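Local coordinates for reticulocyte binding protein (Streptococcus agalactiae COH1, PDB 3FAW), which is a cell-wall-anchored pullulanase that probably hydrolyses alpha-1,6-glucosidic branch links in pullulan and related alpha-glucans, at residues Phe411-Glu414 against Pro418-Ser421. Sequence-based numbering, arbitrary orientation.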
loop_
_atom_site.group_PDB
_atom_site.type_symbol
_atom_site.label_atom_id
_atom_site.label_comp_id
_atom_site.label_asym_id
_atom_site.label_seq_id
_atom_site.Cartn_x
_atom_site.Cartn_y
_atom_site.Cartn_z
ATOM N N PHE A 411 12.695 -7.994 -11.562
ATOM C CA PHE A 411 12.207 -9.156 -12.300
ATOM C C PHE A 411 12.608 -8.952 -13.760
ATOM O O PHE A 411 12.574 -7.829 -14.262
ATOM C CB PHE A 411 10.690 -9.309 -12.199
ATOM C CG PHE A 411 10.203 -9.874 -10.890
ATOM C CD1 PHE A 411 10.749 -11.038 -10.361
ATOM C CD2 PHE A 411 9.157 -9.258 -10.203
ATOM C CE1 PHE A 411 10.284 -11.565 -9.162
ATOM C CE2 PHE A 411 8.685 -9.782 -8.999
ATOM C CZ PHE A 411 9.248 -10.939 -8.481
ATOM N N MET A 412 13.001 -10.035 -14.424
ATOM C CA MET A 412 13.636 -9.939 -15.733
ATOM C C MET A 412 12.976 -10.799 -16.802
ATOM O O MET A 412 12.363 -11.829 -16.510
ATOM C CB MET A 412 15.107 -10.339 -15.619
ATOM C CG MET A 412 16.032 -9.223 -15.155
ATOM S SD MET A 412 17.720 -9.820 -14.922
ATOM C CE MET A 412 17.495 -10.864 -13.481
ATOM N N ASN A 413 13.110 -10.344 -18.047
ATOM C CA ASN A 413 12.833 -11.166 -19.215
ATOM C C ASN A 413 14.029 -12.093 -19.414
ATOM O O ASN A 413 15.107 -11.844 -18.869
ATOM C CB ASN A 413 12.633 -10.298 -20.465
ATOM C CG ASN A 413 11.438 -9.369 -20.356
ATOM O OD1 ASN A 413 10.307 -9.816 -20.226
ATOM N ND2 ASN A 413 11.688 -8.067 -20.432
ATOM N N GLU A 414 13.839 -13.157 -20.191
ATOM C CA GLU A 414 14.901 -14.146 -20.440
ATOM C C GLU A 414 16.142 -13.562 -21.119
ATOM O O GLU A 414 17.227 -14.137 -21.009
ATOM C CB GLU A 414 14.365 -15.327 -21.260
ATOM C CG GLU A 414 13.434 -16.235 -20.467
ATOM C CD GLU A 414 12.823 -17.359 -21.297
ATOM O OE1 GLU A 414 12.128 -18.213 -20.701
ATOM O OE2 GLU A 414 13.031 -17.390 -22.533
ATOM N N PRO A 418 15.105 -5.596 -17.847
ATOM C CA PRO A 418 14.215 -5.480 -16.692
ATOM C C PRO A 418 12.749 -5.363 -17.081
ATOM O O PRO A 418 12.410 -4.636 -18.011
ATOM C CB PRO A 418 14.683 -4.186 -16.023
ATOM C CG PRO A 418 15.229 -3.377 -17.132
ATOM C CD PRO A 418 15.859 -4.352 -18.082
ATOM N N ARG A 419 11.887 -6.083 -16.371
ATOM C CA ARG A 419 10.455 -5.871 -16.491
ATOM C C ARG A 419 10.060 -4.603 -15.736
ATOM O O ARG A 419 10.610 -4.298 -14.672
ATOM C CB ARG A 419 9.685 -7.094 -16.000
ATOM C CG ARG A 419 9.858 -8.278 -16.925
ATOM C CD ARG A 419 9.072 -9.491 -16.472
ATOM N NE ARG A 419 8.771 -10.366 -17.602
ATOM C CZ ARG A 419 7.956 -11.415 -17.554
ATOM N NH1 ARG A 419 7.349 -11.746 -16.418
ATOM N NH2 ARG A 419 7.745 -12.133 -18.652
ATOM N N GLU A 420 9.107 -3.869 -16.305
ATOM C CA GLU A 420 8.798 -2.520 -15.865
ATOM C C GLU A 420 7.312 -2.334 -15.588
ATOM O O GLU A 420 6.472 -3.028 -16.157
ATOM C CB GLU A 420 9.253 -1.515 -16.927
ATOM C CG GLU A 420 10.761 -1.437 -17.092
ATOM C CD GLU A 420 11.188 -0.382 -18.100
ATOM O OE1 GLU A 420 10.559 -0.293 -19.179
ATOM O OE2 GLU A 420 12.155 0.354 -17.815
ATOM N N SER A 421 7.008 -1.378 -14.718
ATOM C CA SER A 421 5.642 -1.118 -14.276
ATOM C C SER A 421 5.506 0.331 -13.811
ATOM O O SER A 421 6.338 0.813 -13.043
ATOM C CB SER A 421 5.280 -2.054 -13.122
ATOM O OG SER A 421 3.904 -1.970 -12.808
#
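Arg-419 makes both hydrogen bonds of this contact, one from its backbone and one from its side chain. Its amide N gives a 2.8 Å bond to Phe-411 O, nearly straight. That bond flanks a single beta bridge pairing Met-412 with Pro-418, whose CA atoms lie 4.6 Å apart, so a short hairpin-like reversal forms with three residues between the two segments. Met-412 and Pro-418 are a non-hydrogen-bonded antiparallel pair, with the Arg-419 N to Phe-411 O bond beside it.

The second bond runs from Arg-419 NE to Asn-413 OD1 at 3.1 Å, with N-H and acceptor almost in line (174°). OD1 lies at the guanidinium edge, in its plane; relative to the amide, NE stands well above the carbonyl plane, and the amide and guanidinium planes are 72° apart. With CG beside the backbone N (chi1 -69°), Arg-419 lays CG against the backbone of Met-412, 4.0 Å from its C atom, and the extended chain beyond carries NE to Asn-413 OD1. Asn-413 ND2 bonds to Ser-417 OG inside the turn, and Arg-419 NH1 to Gly-493 O, so the amide is gripped at both ends and the guanidinium also reaches a separate loop.

Backbone bonds tie Phe-411 and Arg-419 to Arg-426, and Met-412 to Gln-495; Met-412 N and Glu-414 N also bond to side-chain oxygens, Asp-494 OD1 and Gln-495 OE1 respectively. The turn follows helix 399-402, leads into the small antiparallel pair 420-421 and 424-425, and lies in the long connection after the third strand (385-390) of the catalytic TIM barrel and before the fourth (453-456), ahead of helix 432-449.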